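PDB 4DY0: glia-derived nexin from Homo sapiens, which inhibits the serine proteases thrombin, trypsin and urokinase as a heparin-binding serpin, and promotes neurite extension by blocking thrombin. Local coordinates for residues A59-Y64 against K290-T295; D284-L289 against D296-S301. One frame throughout, in Å; residues are numbered along the deposited sequence.

Contacts 1 and 2 share the short helix 286-291, contact 1 taking its end and the turn after it, contact 2 its start, and their centres lie about 11 Å apart. Contact 1 sets the end of helix 52-62 against the exit of the short helix; contact 2 folds the chain beyond that exit back onto the helix's first turn. The segments alternate along the sequence, 290-295 falling between the two halves of contact 2. Two atom pairs join the contacts directly: Ile294 N lies 3.1 Å from Leu289 O, probably a hydrogen bond, and Lys290 CG packs 3.9 Å from Phe298 CD2. Both contacts lie within the serpin domain, away from the predicted reactive bond.

Contact 1: residues A59-Y64 against K290-T295; sequences AMVMRY and KVLGIT
Val61 sets both methyls of its isopropyl group over the turn formed by Leu292, Gly293 and Ile294. CG2 approaches the Leu292 carbonyl O to 3.2 Å and leans on Ile294 CG1 at 3.7 Å. The other branch, CG1, lies anti to the backbone N (chi1 171°), which takes it to the two methyl ends, Leu292 CD1 at 4.2 Å and Ile294 CD1 at 4.0 Å. Leu292 meets the valine nearly at a right angle, while Ile294 comes in at a slant, its ethyl arm running under CB and both branches. The turn is a Schellman motif closing helix 286-291: Gly293 N bonds to Lys290 O at 2.7 Å, and Ile294 N probably bonds to Leu289 O. Gly293 has positive phi (108°), and its backbone angles, which leave a CB no room beside the Leu292 carbonyl O, call for glycine. With an alanine in place of Val61 both branches go, which is likely to open a gap above Ile294 and leave Leu292 CD1 without its partner on helix 52-62. At the exposed margin Met60 brings CE to 4.2 Å from Leu292 O. Ile294 also packs on Leu43 of helix 36-47, and Leu292 on Gln18 of helix 5-26.

Contact 2: residues D284-L289 against D296-S301; sequences DLKEPL and DMFDSS
The backbone of 284-289 turns from a strand end into a helix, while 296-301 makes a short 3-10 turn and then loops away, with Lys286 and Phe298 closest at 7.5 Å between CA atoms. The Phe298 ring is the centre of the contact. Lys286 lays its aliphatic chain across one face in a CH-pi contact, CG standing 3.6 Å from the ring centroid and 13° off the normal, and CD reaching CD1 of the ring at 3.5 Å. With CG anti to the backbone N (chi1 174°), the lysine chain runs over the ring counter to the phenylalanine side chain; it then bends at chi3, and its NZ bonds to Ser318 O. Met297 CG covers the opposite face, 3.8 Å above the plane, so the ring lies between methylenes of Lys286 and Met297. Leu289 comes at the ring edge, CB 4.1 Å from CE2, and its CD1 meets Met297 CE at 4.0 Å, the two side chains crossing nearly perpendicular. Asp284, just before the turn into the helix, makes a capping bond: its OD1 accepts from Lys286 N at 3.3 Å, from well above the carboxylate plane. The chain leaving helix 286-291 thus doubles back on it through Phe298, joining it to strand 319-328 of the serpin fold: Leu289, Met297 and Phe298 all pack on Ile320, while Leu43 and Leu46 of helix 36-47 meet Leu289 and Met297 respectively.

Contact 1: residues A59-Y64 against K290-T295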
ATOM      1  N   ALA A  59     -14.457  10.202  10.272  1.00 32.56           N
ATOM      2  CA  ALA A  59     -13.857  10.323  11.594  1.00 34.85           C
ATOM      3  C   ALA A  59     -14.077   9.060  12.414  1.00 33.45           C
ATOM      4  O   ALA A  59     -13.188   8.618  13.138  1.00 37.26           O
ATOM      5  CB  ALA A  59     -14.411  11.544  12.327  1.00 32.35           C
ATOM      6  N   MET A  60     -15.265   8.480  12.297  1.00 36.09           N
ATOM      7  CA  MET A  60     -15.581   7.256  13.022  1.00 39.96           C
ATOM      8  C   MET A  60     -14.700   6.089  12.572  1.00 38.21           C
ATOM      9  O   MET A  60     -14.188   5.333  13.398  1.00 39.61           O
ATOM     10  CB  MET A  60     -17.053   6.882  12.846  1.00 45.88           C
ATOM     11  CG  MET A  60     -17.479   5.678  13.678  1.00 58.66           C
ATOM     12  SD  MET A  60     -18.342   4.415  12.716  1.00 75.19           S
ATOM     13  CE  MET A  60     -16.973   3.559  11.947  1.00 50.43           C
ATOM     14  N   VAL A  61     -14.534   5.936  11.262  1.00 34.74           N
ATOM     15  CA  VAL A  61     -13.739   4.836  10.727  1.00 32.84           C
ATOM     16  C   VAL A  61     -12.250   5.024  11.023  1.00 34.79           C
ATOM     17  O   VAL A  61     -11.568   4.095  11.450  1.00 36.91           O
ATOM     18  CB  VAL A  61     -13.937   4.678   9.212  1.00 32.20           C
ATOM     19  CG1 VAL A  61     -12.944   3.676   8.651  1.00 31.69           C
ATOM     20  CG2 VAL A  61     -15.364   4.257   8.904  1.00 34.71           C
ATOM     21  N   MET A  62     -11.750   6.232  10.797  1.00 34.97           N
ATOM     22  CA  MET A  62     -10.341   6.520  11.036  1.00 33.45           C
ATOM     23  C   MET A  62     -10.050   6.577  12.529  1.00 34.88           C
ATOM     24  O   MET A  62      -8.922   6.352  12.963  1.00 33.58           O
ATOM     25  CB  MET A  62      -9.946   7.834  10.366  1.00 31.65           C
ATOM     26  CG  MET A  62     -10.033   7.787   8.852  1.00 33.07           C
ATOM     27  SD  MET A  62     -10.053   9.433   8.123  1.00 40.64           S
ATOM     28  CE  MET A  62      -8.443  10.053   8.617  1.00 39.42           C
ATOM     29  N   ARG A  63     -11.079   6.879  13.311  1.00 45.63           N
ATOM     30  CA  ARG A  63     -10.945   6.943  14.761  1.00 45.34           C
ATOM     31  C   ARG A  63     -10.116   8.151  15.185  1.00 45.95           C
ATOM     32  O   ARG A  63      -9.542   8.164  16.271  1.00 43.95           O
ATOM     33  CB  ARG A  63     -10.334   5.647  15.308  1.00 44.82           C
ATOM     34  CG  ARG A  63     -11.267   4.443  15.252  1.00 44.77           C
ATOM     35  CD  ARG A  63     -10.590   3.184  15.776  1.00 47.09           C
ATOM     36  N   TYR A  64     -10.051   9.159  14.320  1.00 44.13           N
ATOM     37  CA  TYR A  64      -9.426  10.432  14.669  1.00 44.42           C
ATOM     38  C   TYR A  64      -9.763  11.525  13.665  1.00 44.69           C
ATOM     39  O   TYR A  64     -10.151  11.242  12.530  1.00 44.01           O
ATOM     40  CB  TYR A  64      -7.907  10.291  14.797  1.00 41.20           C
ATOM     41  CG  TYR A  64      -7.199   9.895  13.519  1.00 41.32           C
ATOM     42  CD1 TYR A  64      -6.836   8.574  13.288  1.00 37.81           C
ATOM     43  CD2 TYR A  64      -6.883  10.840  12.550  1.00 38.58           C
ATOM     44  CE1 TYR A  64      -6.181   8.203  12.135  1.00 36.00           C
ATOM     45  CE2 TYR A  64      -6.228  10.476  11.384  1.00 35.43           C
ATOM     46  CZ  TYR A  64      -5.881   9.156  11.185  1.00 37.15           C
ATOM     47  OH  TYR A  64      -5.229   8.776  10.033  1.00 36.18           O
ATOM     48  N   LYS A 290     -16.822   1.535   1.608  1.00 23.39           N
ATOM     49  CA  LYS A 290     -18.234   1.439   1.966  1.00 26.80           C
ATOM     50  C   LYS A 290     -18.467   0.376   3.042  1.00 27.47           C
ATOM     51  O   LYS A 290     -19.187   0.609   4.010  1.00 27.61           O
ATOM     52  CB  LYS A 290     -19.083   1.095   0.745  1.00 27.33           C
ATOM     53  CG  LYS A 290     -19.146   2.167  -0.322  1.00 27.80           C
ATOM     54  CD  LYS A 290     -20.135   1.754  -1.413  1.00 26.75           C
ATOM     55  CE  LYS A 290     -20.135   2.736  -2.569  1.00 26.60           C
ATOM     56  NZ  LYS A 290     -21.175   2.384  -3.570  1.00 27.32           N
ATOM     57  N   VAL A 291     -17.865  -0.796   2.863  1.00 26.91           N
ATOM     58  CA  VAL A 291     -18.019  -1.889   3.818  1.00 25.49           C
ATOM     59  C   VAL A 291     -17.577  -1.448   5.212  1.00 25.67           C
ATOM     60  O   VAL A 291     -18.113  -1.921   6.219  1.00 23.77           O
ATOM     61  CB  VAL A 291     -17.217  -3.137   3.391  1.00 26.03           C
ATOM     62  CG1 VAL A 291     -17.176  -4.171   4.516  1.00 21.78           C
ATOM     63  CG2 VAL A 291     -17.797  -3.731   2.114  1.00 23.51           C
ATOM     64  N   LEU A 292     -16.604  -0.542   5.260  1.00 23.40           N
ATOM     65  CA  LEU A 292     -16.127   0.013   6.528  1.00 24.87           C
ATOM     66  C   LEU A 292     -17.081   1.059   7.098  1.00 25.33           C
ATOM     67  O   LEU A 292     -16.927   1.493   8.240  1.00 26.29           O
ATOM     68  CB  LEU A 292     -14.731   0.623   6.370  1.00 25.17           C
ATOM     69  CG  LEU A 292     -13.569  -0.344   6.137  1.00 29.64           C
ATOM     70  CD1 LEU A 292     -12.245   0.412   6.157  1.00 25.80           C
ATOM     71  CD2 LEU A 292     -13.572  -1.470   7.171  1.00 26.04           C
ATOM     72  N   GLY A 293     -18.061   1.468   6.300  1.00 23.90           N
ATOM     73  CA  GLY A 293     -19.069   2.417   6.761  1.00 23.99           C
ATOM     74  C   GLY A 293     -18.965   3.819   6.183  1.00 25.59           C
ATOM     75  O   GLY A 293     -19.686   4.720   6.610  1.00 27.51           O
ATOM     76  N   ILE A 294     -18.066   4.015   5.221  1.00 25.67           N
ATOM     77  CA  ILE A 294     -17.930   5.315   4.565  1.00 27.85           C
ATOM     78  C   ILE A 294     -18.720   5.309   3.263  1.00 27.53           C
ATOM     79  O   ILE A 294     -18.192   4.923   2.222  1.00 32.22           O
ATOM     80  CB  ILE A 294     -16.458   5.646   4.251  1.00 28.36           C
ATOM     81  CG1 ILE A 294     -15.626   5.660   5.534  1.00 28.54           C
ATOM     82  CG2 ILE A 294     -16.355   6.987   3.539  1.00 26.40           C
ATOM     83  CD1 ILE A 294     -14.134   5.555   5.291  1.00 27.55           C
ATOM     84  N   THR A 295     -19.978   5.733   3.325  1.00 27.46           N
ATOM     85  CA  THR A 295     -20.885   5.622   2.177  1.00 31.00           C
ATOM     86  C   THR A 295     -21.273   6.955   1.534  1.00 28.93           C
ATOM     87  O   THR A 295     -21.384   7.049   0.309  1.00 28.78           O
ATOM     88  CB  THR A 295     -22.183   4.882   2.564  1.00 31.83           C
ATOM     89  OG1 THR A 295     -22.737   5.484   3.740  1.00 28.47           O
ATOM     90  CG2 THR A 295     -21.899   3.416   2.837  1.00 30.24           C
TER

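Contact 2: residues D284-L289 against D296-S301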
ATOM      1  N   ASP A 284      -9.629   0.430  -7.161  1.00 29.68           N
ATOM      2  CA  ASP A 284     -10.549   1.470  -6.745  1.00 28.32           C
ATOM      3  C   ASP A 284     -10.970   1.170  -5.314  1.00 27.34           C
ATOM      4  O   ASP A 284     -11.558   0.123  -5.044  1.00 28.59           O
ATOM      5  CB  ASP A 284     -11.764   1.495  -7.672  1.00 32.84           C
ATOM      6  CG  ASP A 284     -12.675   2.677  -7.414  1.00 31.59           C
ATOM      7  OD1 ASP A 284     -12.392   3.458  -6.483  1.00 36.48           O
ATOM      8  OD2 ASP A 284     -13.680   2.823  -8.140  1.00 38.22           O
ATOM      9  N   LEU A 285     -10.673   2.087  -4.399  1.00 28.82           N
ATOM     10  CA  LEU A 285     -10.915   1.860  -2.974  1.00 25.99           C
ATOM     11  C   LEU A 285     -12.378   2.015  -2.568  1.00 26.86           C
ATOM     12  O   LEU A 285     -12.750   1.684  -1.444  1.00 29.08           O
ATOM     13  CB  LEU A 285     -10.041   2.800  -2.139  1.00 25.87           C
ATOM     14  CG  LEU A 285      -8.660   2.292  -1.714  1.00 28.78           C
ATOM     15  CD1 LEU A 285      -8.191   1.149  -2.596  1.00 27.74           C
ATOM     16  CD2 LEU A 285      -7.640   3.428  -1.693  1.00 25.39           C
ATOM     17  N   LYS A 286     -13.206   2.509  -3.480  1.00 27.30           N
ATOM     18  CA  LYS A 286     -14.601   2.834  -3.167  1.00 28.34           C
ATOM     19  C   LYS A 286     -15.380   1.753  -2.406  1.00 27.98           C
ATOM     20  O   LYS A 286     -15.874   2.000  -1.306  1.00 29.77           O
ATOM     21  CB  LYS A 286     -15.362   3.233  -4.435  1.00 29.42           C
ATOM     22  CG  LYS A 286     -16.856   3.438  -4.221  1.00 33.78           C
ATOM     23  CD  LYS A 286     -17.472   4.276  -5.328  1.00 34.73           C
ATOM     24  CE  LYS A 286     -17.301   3.619  -6.683  1.00 38.81           C
ATOM     25  NZ  LYS A 286     -17.838   4.471  -7.773  1.00 45.54           N
ATOM     26  N   GLU A 287     -15.500   0.564  -2.988  1.00 28.88           N
ATOM     27  CA  GLU A 287     -16.339  -0.483  -2.393  1.00 31.80           C
ATOM     28  C   GLU A 287     -15.883  -0.939  -1.002  1.00 30.43           C
ATOM     29  O   GLU A 287     -16.688  -0.999  -0.071  1.00 34.26           O
ATOM     30  CB  GLU A 287     -16.488  -1.674  -3.342  1.00 35.24           C
ATOM     31  CG  GLU A 287     -17.250  -1.336  -4.614  1.00 42.48           C
ATOM     32  CD  GLU A 287     -18.654  -0.830  -4.329  1.00 56.26           C
ATOM     33  OE1 GLU A 287     -19.396  -1.509  -3.587  1.00 56.47           O
ATOM     34  OE2 GLU A 287     -19.016   0.247  -4.851  1.00 52.86           O
ATOM     35  N   PRO A 288     -14.592  -1.271  -0.857  1.00 26.11           N
ATOM     36  CA  PRO A 288     -14.083  -1.664   0.450  1.00 24.96           C
ATOM     37  C   PRO A 288     -14.337  -0.586   1.501  1.00 26.24           C
ATOM     38  O   PRO A 288     -14.679  -0.901   2.644  1.00 27.82           O
ATOM     39  CB  PRO A 288     -12.581  -1.826   0.205  1.00 25.05           C
ATOM     40  CG  PRO A 288     -12.479  -2.171  -1.240  1.00 27.02           C
ATOM     41  CD  PRO A 288     -13.573  -1.394  -1.915  1.00 26.35           C
ATOM     42  N   LEU A 289     -14.180   0.678   1.125  1.00 22.63           N
ATOM     43  CA  LEU A 289     -14.434   1.762   2.074  1.00 24.05           C
ATOM     44  C   LEU A 289     -15.898   1.786   2.530  1.00 23.84           C
ATOM     45  O   LEU A 289     -16.185   2.023   3.700  1.00 25.00           O
ATOM     46  CB  LEU A 289     -13.997   3.114   1.501  1.00 21.45           C
ATOM     47  CG  LEU A 289     -12.475   3.291   1.395  1.00 21.46           C
ATOM     48  CD1 LEU A 289     -12.120   4.600   0.724  1.00 21.40           C
ATOM     49  CD2 LEU A 289     -11.804   3.191   2.763  1.00 18.67           C
ATOM     50  N   ASP A 296     -21.487   7.978   2.356  1.00 25.53           N
ATOM     51  CA  ASP A 296     -21.994   9.260   1.864  1.00 27.61           C
ATOM     52  C   ASP A 296     -21.140   9.886   0.757  1.00 28.72           C
ATOM     53  O   ASP A 296     -21.659  10.280  -0.284  1.00 31.40           O
ATOM     54  CB  ASP A 296     -22.164  10.252   3.015  1.00 28.49           C
ATOM     55  CG  ASP A 296     -23.302   9.879   3.946  1.00 29.94           C
ATOM     56  OD1 ASP A 296     -23.890   8.785   3.784  1.00 30.16           O
ATOM     57  OD2 ASP A 296     -23.612  10.687   4.844  1.00 28.36           O
ATOM     58  N   MET A 297     -19.833   9.975   0.983  1.00 29.76           N
ATOM     59  CA  MET A 297     -18.948  10.655   0.039  1.00 33.56           C
ATOM     60  C   MET A 297     -19.037  10.112  -1.386  1.00 35.18           C
ATOM     61  O   MET A 297     -18.638  10.785  -2.333  1.00 37.60           O
ATOM     62  CB  MET A 297     -17.498  10.609   0.524  1.00 32.25           C
ATOM     63  CG  MET A 297     -16.819   9.256   0.391  1.00 32.70           C
ATOM     64  SD  MET A 297     -15.176   9.304   1.141  1.00 35.00           S
ATOM     65  CE  MET A 297     -14.471   7.787   0.508  1.00 43.30           C
ATOM     66  N   PHE A 298     -19.559   8.899  -1.537  1.00 32.78           N
ATOM     67  CA  PHE A 298     -19.676   8.285  -2.857  1.00 32.99           C
ATOM     68  C   PHE A 298     -21.056   8.498  -3.455  1.00 33.84           C
ATOM     69  O   PHE A 298     -21.288   8.189  -4.620  1.00 41.97           O
ATOM     70  CB  PHE A 298     -19.372   6.786  -2.789  1.00 27.90           C
ATOM     71  CG  PHE A 298     -17.998   6.474  -2.285  1.00 28.34           C
ATOM     72  CD1 PHE A 298     -16.880   6.839  -3.015  1.00 29.11           C
ATOM     73  CD2 PHE A 298     -17.822   5.809  -1.084  1.00 28.72           C
ATOM     74  CE1 PHE A 298     -15.606   6.553  -2.554  1.00 27.65           C
ATOM     75  CE2 PHE A 298     -16.552   5.518  -0.614  1.00 26.60           C
ATOM     76  CZ  PHE A 298     -15.443   5.892  -1.351  1.00 28.33           C
ATOM     77  N   ASP A 299     -21.975   9.024  -2.653  1.00 34.88           N
ATOM     78  CA  ASP A 299     -23.350   9.194  -3.099  1.00 37.81           C
ATOM     79  C   ASP A 299     -23.578  10.598  -3.636  1.00 37.40           C
ATOM     80  O   ASP A 299     -23.208  11.587  -3.006  1.00 35.40           O
ATOM     81  CB  ASP A 299     -24.331   8.876  -1.969  1.00 38.24           C
ATOM     82  CG  ASP A 299     -25.780   8.953  -2.416  1.00 43.63           C
ATOM     83  OD1 ASP A 299     -26.307  10.077  -2.576  1.00 43.91           O
ATOM     84  OD2 ASP A 299     -26.397   7.883  -2.588  1.00 52.16           O
ATOM     85  N   SER A 300     -24.200  10.669  -4.804  1.00 43.28           N
ATOM     86  CA  SER A 300     -24.416  11.930  -5.499  1.00 46.89           C
ATOM     87  C   SER A 300     -25.188  12.957  -4.664  1.00 45.62           C
ATOM     88  O   SER A 300     -24.886  14.149  -4.701  1.00 43.41           O
ATOM     89  CB  SER A 300     -25.141  11.667  -6.817  1.00 48.74           C
ATOM     90  N   SER A 301     -26.173  12.494  -3.902  1.00 43.79           N
ATOM     91  CA  SER A 301     -27.003  13.399  -3.109  1.00 45.01           C
ATOM     92  C   SER A 301     -26.466  13.635  -1.697  1.00 43.76           C
ATOM     93  O   SER A 301     -26.495  14.756  -1.196  1.00 54.60           O
ATOM     94  CB  SER A 301     -28.436  12.872  -3.020  1.00 43.25           C
ATOM     95  OG  SER A 301     -28.887  12.404  -4.276  1.00 50.25           O
TER